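Local structure of glutathione S-transferase (Ceriporiopsis subvermispora, 6J3E) at residues V43-P46 / D47-S50; S50-E54 / I55-P59; K173-E176 / K177-A180. The protein probably catalyses the transfer of glutathione to electrophilic substrates, as a serine-type glutathione S-transferase of a white-rot fungus. One frame throughout, in Å; residues are numbered along the deposited sequence.

Contact 1: residues V43-P46 / D47-S50; sequences VEYP and DIAS
Ile48 lies alongside Tyr45, its CD1 3.8 Å from ring atom CD1 of Tyr45. The two side chains point the same way, and the methyl meets the ring obliquely. This is the turn that leads from strand 38-42 into helix 48-55, in the thioredoxin-like N-terminal domain of the glutathione S-transferase fold. Val43 packs on the same isoleucine. Its CG1 sits 3.9 Å from Ile48 CG1, and the two side chains cross at a slant. Val43 CG1 is anti to the backbone N (chi1 174°), which turns this methyl to the start of the helix. The same methyl also meets Asp47, with Val43 CG1 4.0 Å from Asp47 CB.

Two backbone bonds close the turn. Asp47 N donates to Glu44 O at 3.0 Å, and Ile48 N donates to Tyr45 O at 3.2 Å. Glu44 and Asp47 lie side by side, with CB of Glu44 3.6 Å from OD2 of Asp47. Their carboxylate planes are 88° apart. Ser143 and Asn140 bind the carboxylate of Glu44 and Arg142 forms a salt bridge with Asp47, which ties the turn to the neighbourhood of helix 141-153 and probably eases the closeness of two like charges. Phe147 meets the Tyr45 ring edge-to-face, and the tyrosine side chain also lies close to Arg151, which binds glutathione in another structure of this protein, so the contact borders the glutathione site. A water bridges the chain at the entry to the helix, donating to Pro46 O at 2.6 Å and accepting from Ser50 N at 2.7 Å.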
loop_
_atom_site.group_PDB
_atom_site.type_symbol
_atom_site.label_atom_id
_atom_site.label_comp_id
_atom_site.label_asym_id
_atom_site.label_seq_id
_atom_site.Cartn_x
_atom_site.Cartn_y
_atom_site.Cartn_z
ATOM N N VAL A 43 1.719 -0.924 30.939
ATOM C CA VAL A 43 1.362 0.485 31.059
ATOM C C VAL A 43 -0.090 0.683 30.649
ATOM O O VAL A 43 -0.501 0.267 29.560
ATOM C CB VAL A 43 2.295 1.374 30.214
ATOM C CG1 VAL A 43 1.814 2.825 30.240
ATOM C CG2 VAL A 43 3.736 1.257 30.731
ATOM N N GLU A 44 -0.866 1.322 31.519
ATOM C CA GLU A 44 -2.254 1.605 31.194
ATOM C C GLU A 44 -2.324 2.720 30.161
ATOM O O GLU A 44 -1.453 3.596 30.098
ATOM C CB GLU A 44 -3.038 1.995 32.449
ATOM C CG GLU A 44 -3.150 0.899 33.502
ATOM C CD GLU A 44 -4.004 -0.287 33.065
ATOM O OE1 GLU A 44 -4.810 -0.142 32.120
ATOM O OE2 GLU A 44 -3.861 -1.376 33.670
ATOM N N TYR A 45 -3.376 2.671 29.344
ATOM C CA TYR A 45 -3.600 3.670 28.299
ATOM C C TYR A 45 -3.395 5.101 28.769
ATOM O O TYR A 45 -2.659 5.844 28.099
ATOM C CB TYR A 45 -5.009 3.491 27.710
ATOM C CG TYR A 45 -5.008 2.877 26.333
ATOM C CD1 TYR A 45 -4.573 3.608 25.228
ATOM C CD2 TYR A 45 -5.423 1.564 26.134
ATOM C CE1 TYR A 45 -4.564 3.051 23.958
ATOM C CE2 TYR A 45 -5.410 0.991 24.861
ATOM C CZ TYR A 45 -4.988 1.742 23.778
ATOM O OH TYR A 45 -4.968 1.189 22.512
ATOM N N PRO A 46 -3.977 5.553 29.885
ATOM C CA PRO A 46 -3.851 6.976 30.234
ATOM C C PRO A 46 -2.455 7.376 30.728
ATOM O O PRO A 46 -2.156 8.578 30.769
ATOM C CB PRO A 46 -4.920 7.166 31.318
ATOM C CG PRO A 46 -5.098 5.803 31.916
ATOM C CD PRO A 46 -4.822 4.809 30.846
ATOM N N ASP A 47 -1.599 6.417 31.084
ATOM C CA ASP A 47 -0.238 6.700 31.510
ATOM C C ASP A 47 0.756 6.658 30.367
ATOM O O ASP A 47 1.942 6.917 30.597
ATOM C CB ASP A 47 0.229 5.704 32.580
ATOM C CG ASP A 47 -0.800 5.478 33.672
ATOM O OD1 ASP A 47 -1.531 6.428 34.024
ATOM O OD2 ASP A 47 -0.879 4.332 34.171
ATOM N N ILE A 48 0.315 6.332 29.153
ATOM C CA ILE A 48 1.265 6.069 28.078
ATOM C C ILE A 48 2.103 7.311 27.802
ATOM O O ILE A 48 3.338 7.252 27.751
ATOM C CB ILE A 48 0.530 5.581 26.818
ATOM C CG1 ILE A 48 0.042 4.149 27.021
ATOM C CG2 ILE A 48 1.431 5.638 25.618
ATOM C CD1 ILE A 48 -0.821 3.622 25.878
ATOM N N ALA A 49 1.442 8.453 27.636
ATOM C CA ALA A 49 2.155 9.704 27.427
ATOM C C ALA A 49 3.157 9.943 28.552
ATOM O O ALA A 49 4.355 10.167 28.312
ATOM C CB ALA A 49 1.150 10.850 27.328
ATOM N N SER A 50 2.685 9.818 29.795
ATOM C CA SER A 50 3.517 10.092 30.958
ATOM C C SER A 50 4.747 9.196 30.996
ATOM O O SER A 50 5.849 9.654 31.310
ATOM C CB SER A 50 2.684 9.919 32.223
ATOM O OG SER A 50 3.384 10.425 33.332
HETATM O O HOH W 1 0.026 9.930 30.412
#

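Contact 2: residues S50-E54 / I55-P59; sequences SVCKE and IGAEP
Cys52 and Ala57 meet across the C-terminal end of helix 48-55, where the chain leaves the helix in a Schellman motif. The backbone bonds come first. Ala57 N donates to Cys52 O at 2.9 Å, with an N-H...O angle of 161°. Gly56 N also approaches Cys52 O, but that bond is weak. The better-angled bond of Gly56 N goes to Lys53 O at 3.2 Å. The bonds from Ala57 N to Cys52 O and from Gly56 N to Lys53 O are the two that define the motif, both running back into the last turn. One residue earlier, Ile55 N donates to Val51 O at 3.2 Å. Gly56 has a positive phi of 75°, which turns the chain out of the helix. Lacking a side chain, it takes up this backbone shape easily.

Apolar packing follows. CB of Ala57 points back to the helix and rests 3.9 Å from CB of Cys52, with Cys52 SG also close. CD1 of Ile55 lies 4.2 Å from CG1 of Val51, and these two side chains cross at an angle. Ile55 also packs on Tyr8 of strand 5-9 and Val73 of strand 73-76, and Ala57 touches Val73, which lays the helix end against the sheet of the thioredoxin-like domain. The Cys52 side chain is about 5 Å from that of Leu71, a glutathione-binding residue in another structure of this protein. Lys53 reaches out to the hydroxyl of Tyr69 through NZ.

Ile55 CG1 stands between the backbone N and the carbonyl carbon (chi1 59°). This torsion carries it over the last helical turn, close to the oxygens of Val51 and Cys52. Ile55 CG1 comes to 3.1 Å from Val51 O.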
loop_
_atom_site.group_PDB
_atom_site.type_symbol
_atom_site.label_atom_id
_atom_site.label_comp_id
_atom_site.label_asym_id
_atom_site.label_seq_id
_atom_site.Cartn_x
_atom_site.Cartn_y
_atom_site.Cartn_z
ATOM N N SER A 50 2.685 9.818 29.795
ATOM C CA SER A 50 3.517 10.092 30.958
ATOM C C SER A 50 4.747 9.196 30.996
ATOM O O SER A 50 5.849 9.654 31.310
ATOM C CB SER A 50 2.684 9.919 32.223
ATOM O OG SER A 50 3.384 10.425 33.332
ATOM N N VAL A 51 4.589 7.918 30.667
ATOM C CA VAL A 51 5.742 7.028 30.688
ATOM C C VAL A 51 6.687 7.351 29.540
ATOM O O VAL A 51 7.912 7.239 29.670
ATOM C CB VAL A 51 5.275 5.566 30.640
ATOM C CG1 VAL A 51 6.421 4.656 30.163
ATOM C CG2 VAL A 51 4.742 5.123 31.992
ATOM N N CYS A 52 6.144 7.736 28.387
ATOM C CA CYS A 52 7.017 8.022 27.251
ATOM C C CYS A 52 7.931 9.197 27.554
ATOM O O CYS A 52 9.107 9.196 27.173
ATOM C CB CYS A 52 6.203 8.320 26.000
ATOM S SG CYS A 52 5.426 6.886 25.244
ATOM N N LYS A 53 7.402 10.214 28.231
ATOM C CA LYS A 53 8.232 11.359 28.559
ATOM C C LYS A 53 9.346 10.957 29.513
ATOM O O LYS A 53 10.499 11.364 29.333
ATOM C CB LYS A 53 7.371 12.479 29.133
ATOM C CG LYS A 53 6.388 13.000 28.116
ATOM C CD LYS A 53 6.160 14.472 28.262
ATOM C CE LYS A 53 5.257 14.973 27.151
ATOM N NZ LYS A 53 5.940 14.948 25.832
ATOM N N GLU A 54 9.034 10.106 30.496
ATOM C CA GLU A 54 10.052 9.682 31.456
ATOM C C GLU A 54 11.221 8.997 30.766
ATOM O O GLU A 54 12.380 9.236 31.117
ATOM C CB GLU A 54 9.444 8.754 32.511
ATOM C CG GLU A 54 8.349 9.403 33.368
ATOM C CD GLU A 54 8.048 8.619 34.646
ATOM O OE1 GLU A 54 7.403 9.197 35.556
ATOM O OE2 GLU A 54 8.464 7.436 34.741
ATOM N N ILE A 55 10.939 8.150 29.773
ATOM C CA ILE A 55 11.971 7.357 29.120
ATOM C C ILE A 55 12.462 7.990 27.832
ATOM O O ILE A 55 13.372 7.443 27.184
ATOM C CB ILE A 55 11.477 5.923 28.866
ATOM C CG1 ILE A 55 10.228 5.938 27.993
ATOM C CG2 ILE A 55 11.145 5.222 30.183
ATOM C CD1 ILE A 55 9.763 4.554 27.649
ATOM N N GLY A 56 11.911 9.137 27.448
ATOM C CA GLY A 56 12.410 9.822 26.273
ATOM C C GLY A 56 12.014 9.188 24.961
ATOM O O GLY A 56 12.785 9.236 24.004
ATOM N N ALA A 57 10.823 8.608 24.884
ATOM C CA ALA A 57 10.360 7.991 23.650
ATOM C C ALA A 57 9.872 9.046 22.669
ATOM O O ALA A 57 9.336 10.081 23.060
ATOM C CB ALA A 57 9.237 7.003 23.945
ATOM N N GLU A 58 10.056 8.768 21.384
ATOM C CA GLU A 58 9.477 9.616 20.348
ATOM C C GLU A 58 7.971 9.386 20.267
ATOM O O GLU A 58 7.517 8.246 20.359
ATOM C CB GLU A 58 10.099 9.324 18.980
ATOM C CG GLU A 58 11.595 9.552 18.909
ATOM C CD GLU A 58 11.951 11.024 18.767
ATOM O OE1 GLU A 58 11.051 11.803 18.357
ATOM O OE2 GLU A 58 13.121 11.398 19.058
ATOM N N PRO A 59 7.181 10.442 20.104
ATOM C CA PRO A 59 5.779 10.267 19.705
ATOM C C PRO A 59 5.699 9.690 18.299
ATOM O O PRO A 59 6.590 9.893 17.479
ATOM C CB PRO A 59 5.225 11.692 19.744
ATOM C CG PRO A 59 6.436 12.552 19.449
ATOM C CD PRO A 59 7.592 11.856 20.118
#

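Contact 3: residues K173-E176 / K177-A180; sequences KAWE and KIRA
Ile178 sets its CD1 3.8 Å from CE3 of Trp175, meeting the indole obliquely at its six-membered ring. CG2 of the isoleucine comes close to CZ3 of the same ring. The torsion of Ile178, with CG1 anti to the carbonyl carbon (chi1 -66°), also lays CG1 beside Ala174 O.

The backbone acceptors are filled in order. Lys173 O takes Lys177 N at 3.1 Å. Ala174 O takes Ile178 N at 2.9 Å. Trp175 O receives Arg179 N at 2.7 Å. Glu176 O receives Ala180 N at 3.0 Å. These are the i to i+4 bonds of a regular alpha-helix. It is helix 169-189 of the all-helical C-terminal domain of the glutathione S-transferase fold. One flank packs on helix 109-136: Ala174 and Trp175 touch Ile130, and Ile178 touches both Leu127 and Ile130. An alanine at Ile178 is likely to open a gap beside the Trp175 ring and against Leu127, leaving the indole less firmly held on that side.

Several side-chain polar groups find partners as well. Trp175 NE1 gives its hydrogen to Glu228 OE1, which helps fix the turn of the ring. Lys173 NZ donates to Glu176 OE1 at 3.0 Å in a salt bridge. The glutamate is extended beyond CG, and the lysine meets OE1 nearly end-on to its C-O bond. Both residues are exposed, so water probably weakens this pair. The guanidinium of Arg179 makes a cation-pi contact with Trp235 and a weak, long ion pair with Asp231. At the last of the four acceptors, CB of Ala180 rests 3.5 Å from Glu176 O.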
loop_
_atom_site.group_PDB
_atom_site.type_symbol
_atom_site.label_atom_id
_atom_site.label_comp_id
_atom_site.label_asym_id
_atom_site.label_seq_id
_atom_site.Cartn_x
_atom_site.Cartn_y
_atom_site.Cartn_z
ATOM N N LYS A 173 -22.045 -5.333 7.372
ATOM C CA LYS A 173 -21.288 -4.569 6.390
ATOM C C LYS A 173 -19.833 -4.413 6.820
ATOM O O LYS A 173 -18.921 -4.486 5.986
ATOM C CB LYS A 173 -21.951 -3.211 6.156
ATOM C CG LYS A 173 -23.306 -3.350 5.458
ATOM C CD LYS A 173 -23.647 -2.178 4.537
ATOM C CE LYS A 173 -23.932 -2.654 3.098
ATOM N NZ LYS A 173 -22.683 -2.987 2.329
ATOM N N ALA A 174 -19.594 -4.251 8.123
ATOM C CA ALA A 174 -18.225 -4.168 8.619
ATOM C C ALA A 174 -17.447 -5.446 8.321
ATOM O O ALA A 174 -16.278 -5.394 7.923
ATOM C CB ALA A 174 -18.228 -3.897 10.119
ATOM N N TRP A 175 -18.061 -6.610 8.559
ATOM C CA TRP A 175 -17.364 -7.861 8.274
ATOM C C TRP A 175 -17.038 -7.968 6.800
ATOM O O TRP A 175 -15.926 -8.352 6.427
ATOM C CB TRP A 175 -18.198 -9.062 8.707
ATOM C CG TRP A 175 -17.964 -9.403 10.130
ATOM C CD1 TRP A 175 -18.893 -9.411 11.144
ATOM C CD2 TRP A 175 -16.710 -9.756 10.727
ATOM N NE1 TRP A 175 -18.288 -9.768 12.331
ATOM C CE2 TRP A 175 -16.949 -9.975 12.105
ATOM C CE3 TRP A 175 -15.410 -9.912 10.234
ATOM C CZ2 TRP A 175 -15.937 -10.349 12.988
ATOM C CZ3 TRP A 175 -14.407 -10.281 11.115
ATOM C CH2 TRP A 175 -14.679 -10.492 12.479
ATOM N N GLU A 176 -17.990 -7.591 5.951
ATOM C CA GLU A 176 -17.794 -7.685 4.518
ATOM C C GLU A 176 -16.579 -6.877 4.100
ATOM O O GLU A 176 -15.746 -7.342 3.311
ATOM C CB GLU A 176 -19.069 -7.211 3.810
ATOM C CG GLU A 176 -18.875 -6.772 2.391
ATOM C CD GLU A 176 -20.201 -6.322 1.760
ATOM O OE1 GLU A 176 -20.788 -5.320 2.214
ATOM O OE2 GLU A 176 -20.664 -6.979 0.808
ATOM N N LYS A 177 -16.441 -5.683 4.671
ATOM C CA LYS A 177 -15.290 -4.847 4.385
ATOM C C LYS A 177 -14.013 -5.460 4.937
ATOM O O LYS A 177 -12.945 -5.357 4.313
ATOM C CB LYS A 177 -15.529 -3.451 4.944
ATOM C CG LYS A 177 -14.812 -2.362 4.175
ATOM C CD LYS A 177 -15.316 -0.944 4.539
ATOM C CE LYS A 177 -14.354 0.161 4.050
ATOM N NZ LYS A 177 -13.303 0.470 5.075
ATOM N N ILE A 178 -14.102 -6.130 6.084
ATOM C CA ILE A 178 -12.914 -6.766 6.637
ATOM C C ILE A 178 -12.488 -7.936 5.772
ATOM O O ILE A 178 -11.295 -8.125 5.505
ATOM C CB ILE A 178 -13.151 -7.218 8.089
ATOM C CG1 ILE A 178 -13.367 -6.011 9.007
ATOM C CG2 ILE A 178 -11.980 -8.088 8.582
ATOM C CD1 ILE A 178 -14.055 -6.382 10.325
ATOM N N ARG A 179 -13.447 -8.752 5.337
ATOM C CA ARG A 179 -13.106 -9.908 4.517
ATOM C C ARG A 179 -12.500 -9.470 3.196
ATOM O O ARG A 179 -11.499 -10.036 2.748
ATOM C CB ARG A 179 -14.334 -10.793 4.274
ATOM C CG ARG A 179 -13.937 -12.214 3.860
ATOM C CD ARG A 179 -15.034 -12.979 3.132
ATOM N NE ARG A 179 -15.774 -13.858 4.034
ATOM C CZ ARG A 179 -15.701 -15.187 4.031
ATOM N NH1 ARG A 179 -14.922 -15.813 3.155
ATOM N NH2 ARG A 179 -16.424 -15.890 4.904
ATOM N N ALA A 180 -13.069 -8.443 2.568
ATOM C CA ALA A 180 -12.502 -7.957 1.318
ATOM C C ALA A 180 -11.084 -7.416 1.528
ATOM O O ALA A 180 -10.197 -7.614 0.674
ATOM C CB ALA A 180 -13.431 -6.907 0.708
#

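In the fold
Contacts 1 and 2 mark the two ends of helix 48-55 and share Ser50. They touch where Val43 CG1 packs against Val51 CG2 at 4.1 Å. Both are partly buried, in the N-terminal domain near residues of the glutathione site. Contact 1 enters the helix through a turn whose acidic side chains reach Arg142 and its neighbours. Contact 2 leaves it by way of backbone capping and apolar packing on the sheet. Contact 3 is a surface contact within helix 169-189 of the C-terminal domain, its centre about 32 Å from that of contact 1 and about 36 Å from that of contact 2. Regular helical bonds and an exposed salt bridge prevail there.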